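Local coordinates for protein arginine kinase (Anthopleura japonica, PDB 4RF7) that catalyses the reversible transfer of a phosphoryl group from ATP to L-arginine, giving phosphoarginine and ADP, in a chain that holds two homologous phosphagen kinase repeats, at residues V512-S517 / N610-Q615; V486-K491 / L587-M592; M240-D245 / N560-E565. One frame throughout, in Å; residues are numbered along the deposited sequence.

Interactions 1 and 2 belong to the catalytic domain of the second kinase repeat; interaction 3 bridges the two repeats. Centre to centre, interactions 1 and 2 lie about 12 Å apart, and they touch, since Ile612 of the helix pair packs on Leu587 and Ile589 of the strand pair. Along the chain 240-245 comes first, then strand 479-488, helix 501-516, loop 560-565, strand 587-594 and helix 598-616, so two strand-helix units meet twice, strand on strand and helix on helix. Interaction 3 lies near the centre of the chain, its centre about 25 and 23 Å from theirs. It joins the end of strand 235-242 to loop 560-565, so the two catalytic domains touch there.

Interaction 1 of 3, residues V512-S517 / N610-Q615; sequences VGVLSS and NEIDKQ. With ARG (arginine), chain I.
Val514 and Gln615 approach from opposite directions between two helices, 501-516 and 598-616, that lie side by side on one face of the antiparallel sheet of the phosphagen kinase catalytic domain. The short segments run at 131° to each other, with axes 10.2 Å apart. Both valine methyls reach the glutamine amide: CG2 of Val514 comes within 3.3 Å of OE1 of Gln615, while CG1 lies beside NE2. With Val514 CG1 anti to the backbone N (chi1 175°), the same methyl also reaches Ile612, 3.9 Å from its CG1. Deeper toward the sheet, Leu515 CD2 meets Ile612 CD1 at 3.7 Å, the two branched chains passing at a slant. Leu515 also touches Val579 of strand 577-581, so the apolar layer continues onto the strands. The other flank of the helix 598-616 segment faces a bound arginine, whose NH2 is modelled very close to the carboxylate of Asp613. On the solvent side the rotation of the Gln615 amide is fixed from its own helix: NE2 donates to Glu611 OE2 at 3.0 Å, with the acceptor close to the amide plane and its anti lone pair in use.

Interaction 2 of 3, residues V486-K491 / L587-M592; sequences VARNVK and LRIISM. With ARG (arginine), chain I.
With Val486 CG1 anti to its carbonyl carbon (chi1 -75°), CG2 falls between the backbone N and the carbonyl carbon, and this methyl leans on Ile589, 3.9 Å from CB. Leu587 has CG anti to its carbonyl carbon (chi1 -75°), and its CD1 extends toward Val490 CG2, 4.0 Å away. These contacts ride on an antiparallel strand pair at the middle of the catalytic domain's sheet. Val486 with Ile589 and Arg488 with Leu587 are hydrogen-bonded pairs; Ala487 with Arg588, between them, is the non-hydrogen-bonded one. Val486 N gives to Ile589 O at 2.8 Å, and Ile589 N returns the bond to Val486 O at 2.9 Å. In the next pair Arg488 N reaches Leu587 O at 2.8 Å, whereas the reverse bond, Leu587 N to Arg488 O, is more bent, 134° at the hydrogen. Between the pairs Ala487 CA makes a CA-H...O contact with Leu587 O.

Arg488 leaves the sheet on the same face as Val486, Leu587 and Ile589, then bends at chi2 and turns its guanidinium away from the partner strand. NH1 donates back to Ala487 O at 3.0 Å, lying above that carbonyl's plane, and also bonds Thr636 O; NH2 pairs with Glu696, and Tyr626 adds a cation-pi contact. Several partners therefore fix the orientation of this buried charge.

Helix 598-616 covers the face bearing Val486 and Ile589, Val609 touching both and Leu605 touching Ile589. Along the edges of the pair, strand 577-581 bonds to Arg588 and Ile590 on one side, while strand 638-645 lies beyond strand 479-488 on the other.

Interaction 3 of 3, residues M240-D245 / N560-E565; sequences MEKGSD and NKLWPE
This contact spans the two kinase repeats: the end of strand 235-242 in the first catalytic domain meets a loop of the second that contains a type II turn, Asn560 to Trp563. Lys242 carries most of the contact with its aliphatic chain. CD of Lys242 lies 3.8 Å from Leu562 O and 4.2 Å from Leu562 CB, while Glu565 slides past in the opposite sense, its OE2 3.8 Å from the same CD. The charged ends do not pair: Lys242 NZ stays 6.1 Å from Glu565 OE2. A bend at chi4 (-53°) turns NZ aside, where it donates to a water at 2.9 Å that in turn donates to Trp563 O. A second water accepts from Lys242 N and gives a weak bond to Glu565 OE2, but the firmer partner of that carboxylate is Arg501, in a salt bridge through OE1. Beside the lysine, Leu562 sets CD2 4.2 Å from Gly243 N. A cis peptide precedes Pro564, and Glu565 N bonds back to Leu562 O within the loop. The side chain of Lys242 lies about 5 Å from that of Ser129, a predicted ATP-binding residue.

On the second repeat's side, the start of helix 501-516 adjoins the loop, Arg501 touching both Lys242 and Leu562. In the first repeat, strand 127-136 flanks the other segment, bonding to Glu241 and Gly243 through the backbones of Thr130 and Arg128.

Interaction 1 of 3, residues V512-S517 / N610-Q615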
loop_
_atom_site.group_PDB
_atom_site.type_symbol
_atom_site.label_atom_id
_atom_site.label_comp_id
_atom_site.label_asym_id
_atom_site.label_seq_id
_atom_site.Cartn_x
_atom_site.Cartn_y
_atom_site.Cartn_z
ATOM N N VAL A 512 -5.152 -15.352 8.870
ATOM C CA VAL A 512 -4.914 -14.939 10.255
ATOM C C VAL A 512 -6.024 -15.453 11.170
ATOM O O VAL A 512 -5.759 -15.877 12.296
ATOM C CB VAL A 512 -4.769 -13.409 10.393
ATOM C CG1 VAL A 512 -4.729 -12.994 11.864
ATOM C CG2 VAL A 512 -3.512 -12.937 9.687
ATOM N N GLY A 513 -7.259 -15.435 10.673
ATOM C CA GLY A 513 -8.389 -15.966 11.418
ATOM C C GLY A 513 -8.192 -17.425 11.790
ATOM O O GLY A 513 -8.467 -17.827 12.923
ATOM N N VAL A 514 -7.710 -18.217 10.836
ATOM C CA VAL A 514 -7.431 -19.628 11.082
ATOM C C VAL A 514 -6.243 -19.807 12.031
ATOM O O VAL A 514 -6.322 -20.570 12.993
ATOM C CB VAL A 514 -7.173 -20.389 9.766
ATOM C CG1 VAL A 514 -6.776 -21.827 10.048
ATOM C CG2 VAL A 514 -8.406 -20.353 8.881
ATOM N N LEU A 515 -5.152 -19.094 11.760
ATOM C CA LEU A 515 -3.932 -19.211 12.558
ATOM C C LEU A 515 -4.133 -18.794 14.017
ATOM O O LEU A 515 -3.488 -19.335 14.915
ATOM C CB LEU A 515 -2.789 -18.406 11.927
ATOM C CG LEU A 515 -2.365 -18.778 10.505
ATOM C CD1 LEU A 515 -1.165 -17.960 10.054
ATOM C CD2 LEU A 515 -2.061 -20.262 10.407
ATOM N N SER A 516 -5.030 -17.838 14.246
ATOM C CA SER A 516 -5.308 -17.359 15.598
ATOM C C SER A 516 -6.043 -18.416 16.421
ATOM O O SER A 516 -5.994 -18.400 17.652
ATOM C CB SER A 516 -6.124 -16.062 15.558
ATOM O OG SER A 516 -7.503 -16.330 15.369
ATOM N N SER A 517 -6.718 -19.338 15.737
ATOM C CA SER A 517 -7.493 -20.378 16.409
ATOM C C SER A 517 -6.656 -21.629 16.655
ATOM O O SER A 517 -7.143 -22.604 17.230
ATOM C CB SER A 517 -8.733 -20.744 15.590
ATOM O OG SER A 517 -8.408 -21.659 14.553
ATOM N N ASN A 610 -3.186 -29.383 7.407
ATOM C CA ASN A 610 -4.488 -30.035 7.277
ATOM C C ASN A 610 -5.631 -29.216 7.876
ATOM O O ASN A 610 -6.750 -29.220 7.356
ATOM C CB ASN A 610 -4.461 -31.442 7.881
ATOM C CG ASN A 610 -3.647 -32.413 7.047
ATOM O OD1 ASN A 610 -3.473 -32.213 5.845
ATOM N ND2 ASN A 610 -3.147 -33.475 7.680
ATOM N N GLU A 611 -5.346 -28.519 8.971
ATOM C CA GLU A 611 -6.351 -27.685 9.627
ATOM C C GLU A 611 -6.679 -26.449 8.792
ATOM O O GLU A 611 -7.849 -26.105 8.608
ATOM C CB GLU A 611 -5.880 -27.271 11.025
ATOM C CG GLU A 611 -6.868 -26.395 11.776
ATOM C CD GLU A 611 -8.197 -27.089 12.028
ATOM O OE1 GLU A 611 -8.235 -28.339 12.031
ATOM O OE2 GLU A 611 -9.207 -26.381 12.232
ATOM N N ILE A 612 -5.639 -25.786 8.292
ATOM C CA ILE A 612 -5.807 -24.664 7.373
ATOM C C ILE A 612 -6.561 -25.130 6.131
ATOM O O ILE A 612 -7.443 -24.430 5.627
ATOM C CB ILE A 612 -4.446 -24.070 6.957
ATOM C CG1 ILE A 612 -3.746 -23.436 8.163
ATOM C CG2 ILE A 612 -4.616 -23.039 5.851
ATOM C CD1 ILE A 612 -2.334 -22.955 7.875
ATOM N N ASP A 613 -6.208 -26.318 5.649
ATOM C CA ASP A 613 -6.865 -26.912 4.493
ATOM C C ASP A 613 -8.365 -27.059 4.747
ATOM O O ASP A 613 -9.187 -26.575 3.965
ATOM C CB ASP A 613 -6.251 -28.280 4.191
ATOM C CG ASP A 613 -6.622 -28.797 2.815
ATOM O OD1 ASP A 613 -7.473 -28.170 2.150
ATOM O OD2 ASP A 613 -6.067 -29.838 2.405
ATOM N N LYS A 614 -8.709 -27.717 5.852
ATOM C CA LYS A 614 -10.102 -27.932 6.242
ATOM C C LYS A 614 -10.908 -26.634 6.306
ATOM O O LYS A 614 -12.064 -26.592 5.881
ATOM C CB LYS A 614 -10.159 -28.642 7.597
ATOM C CG LYS A 614 -11.560 -28.788 8.175
ATOM C CD LYS A 614 -11.512 -29.413 9.566
ATOM C CE LYS A 614 -12.908 -29.637 10.135
ATOM N NZ LYS A 614 -12.865 -30.223 11.508
ATOM N N GLN A 615 -10.293 -25.577 6.828
ATOM C CA GLN A 615 -10.999 -24.313 7.026
ATOM C C GLN A 615 -11.094 -23.456 5.760
ATOM O O GLN A 615 -12.093 -22.768 5.549
ATOM C CB GLN A 615 -10.360 -23.502 8.161
ATOM C CG GLN A 615 -10.578 -24.079 9.562
ATOM C CD GLN A 615 -10.340 -23.054 10.661
ATOM O OE1 GLN A 615 -10.786 -21.910 10.567
ATOM N NE2 GLN A 615 -9.636 -23.464 11.711
HETATM N N ARG I . -10.228 -30.738 -1.388
HETATM C CA ARG I . -10.902 -29.448 -1.334
HETATM C C ARG I . -11.186 -28.894 -2.726
HETATM O O ARG I . -12.072 -28.062 -2.912
HETATM C CB ARG I . -10.072 -28.436 -0.550
HETATM C CG ARG I . -8.934 -27.848 -1.353
HETATM C CD ARG I . -7.596 -28.427 -0.953
HETATM N NE ARG I . -7.448 -29.831 -1.316
HETATM C CZ ARG I . -6.485 -30.619 -0.853
HETATM N NH1 ARG I . -6.420 -31.885 -1.233
HETATM N NH2 ARG I . -5.589 -30.139 -0.006
HETATM O OXT ARG I . -10.533 -29.259 -3.702
#

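Interaction 2 of 3, residues V486-K491 / L587-M592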
loop_
_atom_site.group_PDB
_atom_site.type_symbol
_atom_site.label_atom_id
_atom_site.label_comp_id
_atom_site.label_asym_id
_atom_site.label_seq_id
_atom_site.Cartn_x
_atom_site.Cartn_y
_atom_site.Cartn_z
ATOM N N VAL A 486 6.212 -26.061 3.031
ATOM C CA VAL A 486 5.284 -26.253 1.920
ATOM C C VAL A 486 4.723 -24.906 1.481
ATOM O O VAL A 486 4.373 -24.063 2.312
ATOM C CB VAL A 486 4.129 -27.234 2.252
ATOM C CG1 VAL A 486 4.620 -28.673 2.244
ATOM C CG2 VAL A 486 3.488 -26.887 3.590
ATOM N N ALA A 487 4.672 -24.696 0.170
ATOM C CA ALA A 487 4.008 -23.524 -0.384
ATOM C C ALA A 487 2.570 -23.914 -0.717
ATOM O O ALA A 487 2.318 -25.004 -1.238
ATOM C CB ALA A 487 4.732 -23.029 -1.622
ATOM N N ARG A 488 1.628 -23.035 -0.394
ATOM C CA ARG A 488 0.219 -23.291 -0.660
ATOM C C ARG A 488 -0.472 -22.004 -1.077
ATOM O O ARG A 488 -0.045 -20.906 -0.701
ATOM C CB ARG A 488 -0.472 -23.857 0.585
ATOM C CG ARG A 488 -0.048 -25.262 0.998
ATOM C CD ARG A 488 -0.498 -26.305 -0.012
ATOM N NE ARG A 488 -0.253 -27.666 0.459
ATOM C CZ ARG A 488 0.849 -28.361 0.197
ATOM N NH1 ARG A 488 1.812 -27.827 -0.543
ATOM N NH2 ARG A 488 0.984 -29.593 0.667
ATOM N N ASN A 489 -1.544 -22.139 -1.846
ATOM C CA ASN A 489 -2.357 -20.985 -2.190
ATOM C C ASN A 489 -3.825 -21.248 -1.870
ATOM O O ASN A 489 -4.315 -22.360 -2.069
ATOM C CB ASN A 489 -2.150 -20.600 -3.652
ATOM C CG ASN A 489 -0.782 -19.995 -3.897
ATOM O OD1 ASN A 489 -0.568 -18.802 -3.667
ATOM N ND2 ASN A 489 0.160 -20.818 -4.354
ATOM N N VAL A 490 -4.514 -20.232 -1.352
ATOM C CA VAL A 490 -5.888 -20.403 -0.878
ATOM C C VAL A 490 -6.879 -20.573 -2.029
ATOM O O VAL A 490 -6.862 -19.809 -2.996
ATOM C CB VAL A 490 -6.318 -19.241 0.027
ATOM C CG1 VAL A 490 -7.739 -19.455 0.543
ATOM C CG2 VAL A 490 -5.353 -19.100 1.191
ATOM N N LYS A 491 -7.741 -21.582 -1.919
ATOM C CA LYS A 491 -8.730 -21.859 -2.958
ATOM C C LYS A 491 -9.747 -20.720 -3.079
ATOM O O LYS A 491 -10.107 -20.093 -2.081
ATOM C CB LYS A 491 -9.456 -23.177 -2.664
ATOM C CG LYS A 491 -10.319 -23.663 -3.821
ATOM C CD LYS A 491 -11.049 -24.961 -3.501
ATOM C CE LYS A 491 -11.886 -25.378 -4.696
ATOM N NZ LYS A 491 -12.841 -26.468 -4.379
ATOM N N LEU A 587 0.611 -18.590 0.966
ATOM C CA LEU A 587 0.999 -19.273 2.193
ATOM C C LEU A 587 2.342 -19.962 2.023
ATOM O O LEU A 587 2.504 -20.808 1.134
ATOM C CB LEU A 587 -0.056 -20.312 2.583
ATOM C CG LEU A 587 -1.360 -19.803 3.188
ATOM C CD1 LEU A 587 -2.417 -20.891 3.169
ATOM C CD2 LEU A 587 -1.111 -19.343 4.609
ATOM N N ARG A 588 3.312 -19.591 2.852
ATOM C CA ARG A 588 4.498 -20.423 2.998
ATOM C C ARG A 588 4.548 -20.962 4.419
ATOM O O ARG A 588 4.727 -20.211 5.385
ATOM C CB ARG A 588 5.792 -19.687 2.654
ATOM C CG ARG A 588 6.937 -20.672 2.457
ATOM C CD ARG A 588 8.303 -20.040 2.585
ATOM N NE ARG A 588 8.839 -19.639 1.290
ATOM C CZ ARG A 588 10.077 -19.193 1.104
ATOM N NH1 ARG A 588 10.483 -18.848 -0.109
ATOM N NH2 ARG A 588 10.909 -19.096 2.131
ATOM N N ILE A 589 4.382 -22.274 4.533
ATOM C CA ILE A 589 4.233 -22.919 5.826
ATOM C C ILE A 589 5.477 -23.745 6.147
ATOM O O ILE A 589 5.872 -24.622 5.375
ATOM C CB ILE A 589 2.962 -23.782 5.850
ATOM C CG1 ILE A 589 1.788 -22.989 5.269
ATOM C CG2 ILE A 589 2.648 -24.250 7.260
ATOM C CD1 ILE A 589 0.501 -23.782 5.129
ATOM N N ILE A 590 6.091 -23.452 7.292
ATOM C CA ILE A 590 7.385 -24.025 7.642
ATOM C C ILE A 590 7.369 -24.666 9.028
ATOM O O ILE A 590 6.960 -24.039 10.009
ATOM C CB ILE A 590 8.488 -22.944 7.594
ATOM C CG1 ILE A 590 8.627 -22.390 6.175
ATOM C CG2 ILE A 590 9.821 -23.495 8.083
ATOM C CD1 ILE A 590 9.064 -20.948 6.131
ATOM N N SER A 591 7.808 -25.919 9.099
ATOM C CA SER A 591 7.981 -26.601 10.376
ATOM C C SER A 591 9.466 -26.901 10.534
ATOM O O SER A 591 10.141 -27.254 9.564
ATOM C CB SER A 591 7.155 -27.888 10.426
ATOM O OG SER A 591 7.199 -28.480 11.713
ATOM N N MET A 592 9.978 -26.755 11.752
ATOM C CA MET A 592 11.419 -26.759 11.961
ATOM C C MET A 592 11.772 -27.087 13.407
ATOM O O MET A 592 11.108 -26.633 14.336
ATOM C CB MET A 592 11.981 -25.385 11.589
ATOM C CG MET A 592 11.166 -24.238 12.170
ATOM S SD MET A 592 11.632 -22.610 11.555
ATOM C CE MET A 592 10.418 -21.598 12.399
HETATM N N ARG I . -10.228 -30.738 -1.388
HETATM C CA ARG I . -10.902 -29.448 -1.334
HETATM C C ARG I . -11.186 -28.894 -2.726
HETATM O O ARG I . -12.072 -28.062 -2.912
HETATM C CB ARG I . -10.072 -28.436 -0.550
HETATM C CG ARG I . -8.934 -27.848 -1.353
HETATM C CD ARG I . -7.596 -28.427 -0.953
HETATM N NE ARG I . -7.448 -29.831 -1.316
HETATM C CZ ARG I . -6.485 -30.619 -0.853
HETATM N NH1 ARG I . -6.420 -31.885 -1.233
HETATM N NH2 ARG I . -5.589 -30.139 -0.006
HETATM O OXT ARG I . -10.533 -29.259 -3.702
#

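Interaction 3 of 3, residues M240-D245 / N560-E565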
loop_
_atom_site.group_PDB
_atom_site.type_symbol
_atom_site.label_atom_id
_atom_site.label_comp_id
_atom_site.label_asym_id
_atom_site.label_seq_id
_atom_site.Cartn_x
_atom_site.Cartn_y
_atom_site.Cartn_z
ATOM N N MET A 240 -8.549 7.849 2.678
ATOM C CA MET A 240 -7.479 7.402 1.792
ATOM C C MET A 240 -7.285 5.900 1.888
ATOM O O MET A 240 -7.656 5.284 2.887
ATOM C CB MET A 240 -6.168 8.119 2.132
ATOM C CG MET A 240 -5.561 7.734 3.479
ATOM S SD MET A 240 -6.614 8.193 4.869
ATOM C CE MET A 240 -5.671 7.559 6.262
ATOM N N GLU A 241 -6.708 5.316 0.843
ATOM C CA GLU A 241 -6.363 3.899 0.851
ATOM C C GLU A 241 -5.526 3.567 -0.378
ATOM O O GLU A 241 -5.524 4.324 -1.355
ATOM C CB GLU A 241 -7.621 3.027 0.878
ATOM C CG GLU A 241 -8.489 3.131 -0.367
ATOM C CD GLU A 241 -9.839 2.461 -0.185
ATOM O OE1 GLU A 241 -10.356 1.865 -1.156
ATOM O OE2 GLU A 241 -10.388 2.540 0.933
ATOM N N LYS A 242 -4.807 2.448 -0.319
ATOM C CA LYS A 242 -4.089 1.932 -1.482
ATOM C C LYS A 242 -5.084 1.474 -2.537
ATOM O O LYS A 242 -6.258 1.229 -2.233
ATOM C CB LYS A 242 -3.181 0.761 -1.091
ATOM C CG LYS A 242 -1.967 1.153 -0.254
ATOM C CD LYS A 242 -1.042 -0.037 -0.026
ATOM C CE LYS A 242 0.221 0.383 0.715
ATOM N NZ LYS A 242 0.915 1.517 0.047
ATOM N N GLY A 243 -4.620 1.342 -3.774
ATOM C CA GLY A 243 -5.504 0.925 -4.847
ATOM C C GLY A 243 -6.251 2.091 -5.465
ATOM O O GLY A 243 -5.879 3.252 -5.268
ATOM N N SER A 244 -7.327 1.786 -6.186
ATOM C CA SER A 244 -7.928 2.745 -7.108
ATOM C C SER A 244 -9.372 3.136 -6.814
ATOM O O SER A 244 -9.941 3.955 -7.533
ATOM C CB SER A 244 -7.865 2.174 -8.525
ATOM O OG SER A 244 -8.615 0.972 -8.614
ATOM N N ASP A 245 -9.975 2.546 -5.786
ATOM C CA ASP A 245 -11.412 2.712 -5.567
ATOM C C ASP A 245 -11.794 4.091 -5.018
ATOM O O ASP A 245 -12.135 4.223 -3.841
ATOM C CB ASP A 245 -11.928 1.618 -4.634
ATOM C CG ASP A 245 -13.405 1.350 -4.814
ATOM O OD1 ASP A 245 -14.081 2.142 -5.507
ATOM O OD2 ASP A 245 -13.891 0.351 -4.252
ATOM N N ASN A 560 4.915 -8.082 -6.269
ATOM C CA ASN A 560 5.156 -7.047 -5.260
ATOM C C ASN A 560 4.060 -5.989 -5.104
ATOM O O ASN A 560 4.226 -5.048 -4.322
ATOM C CB ASN A 560 6.491 -6.340 -5.526
ATOM C CG ASN A 560 7.694 -7.221 -5.240
ATOM O OD1 ASN A 560 7.604 -8.200 -4.497
ATOM N ND2 ASN A 560 8.838 -6.866 -5.827
ATOM N N LYS A 561 2.957 -6.140 -5.835
ATOM C CA LYS A 561 1.895 -5.127 -5.865
ATOM C C LYS A 561 1.420 -4.677 -4.483
ATOM O O LYS A 561 1.056 -5.507 -3.641
ATOM C CB LYS A 561 0.692 -5.613 -6.683
ATOM C CG LYS A 561 0.975 -5.804 -8.172
ATOM C CD LYS A 561 -0.319 -5.782 -8.984
ATOM C CE LYS A 561 -0.118 -6.361 -10.379
ATOM N NZ LYS A 561 -0.141 -7.846 -10.362
ATOM N N LEU A 562 1.442 -3.360 -4.266
ATOM C CA LEU A 562 0.925 -2.739 -3.041
ATOM C C LEU A 562 1.682 -3.139 -1.769
ATOM O O LEU A 562 1.108 -3.135 -0.677
ATOM C CB LEU A 562 -0.574 -3.027 -2.877
ATOM C CG LEU A 562 -1.491 -2.584 -4.021
ATOM C CD1 LEU A 562 -2.950 -2.861 -3.682
ATOM C CD2 LEU A 562 -1.284 -1.112 -4.338
ATOM N N TRP A 563 2.966 -3.465 -1.912
ATOM C CA TRP A 563 3.800 -3.837 -0.771
ATOM C C TRP A 563 3.758 -2.755 0.311
ATOM O O TRP A 563 3.835 -1.565 -0.000
ATOM C CB TRP A 563 5.246 -4.062 -1.222
ATOM C CG TRP A 563 6.040 -4.841 -0.227
ATOM C CD1 TRP A 563 6.792 -4.346 0.806
ATOM C CD2 TRP A 563 6.146 -6.268 -0.151
ATOM N NE1 TRP A 563 7.362 -5.382 1.509
ATOM C CE2 TRP A 563 6.979 -6.566 0.942
ATOM C CE3 TRP A 563 5.615 -7.313 -0.909
ATOM C CZ2 TRP A 563 7.292 -7.881 1.296
ATOM C CZ3 TRP A 563 5.929 -8.610 -0.559
ATOM C CH2 TRP A 563 6.761 -8.884 0.532
ATOM N N PRO A 564 3.639 -3.156 1.590
ATOM C CA PRO A 564 3.554 -4.518 2.126
ATOM C C PRO A 564 2.136 -4.903 2.529
ATOM O O PRO A 564 1.971 -5.798 3.367
ATOM C CB PRO A 564 4.389 -4.410 3.392
ATOM C CG PRO A 564 4.028 -3.021 3.906
ATOM C CD PRO A 564 3.756 -2.165 2.676
ATOM N N GLU A 565 1.136 -4.236 1.961
ATOM C CA GLU A 565 -0.257 -4.487 2.335
ATOM C C GLU A 565 -0.658 -5.950 2.165
ATOM O O GLU A 565 -0.457 -6.539 1.104
ATOM C CB GLU A 565 -1.209 -3.602 1.527
ATOM C CG GLU A 565 -2.683 -3.867 1.815
ATOM C CD GLU A 565 -3.604 -2.898 1.105
ATOM O OE1 GLU A 565 -4.015 -3.199 -0.034
ATOM O OE2 GLU A 565 -3.921 -1.840 1.690
HETATM O O HOH W 1 3.662 1.064 0.691
HETATM O O HOH W 2 -4.768 1.257 2.713
#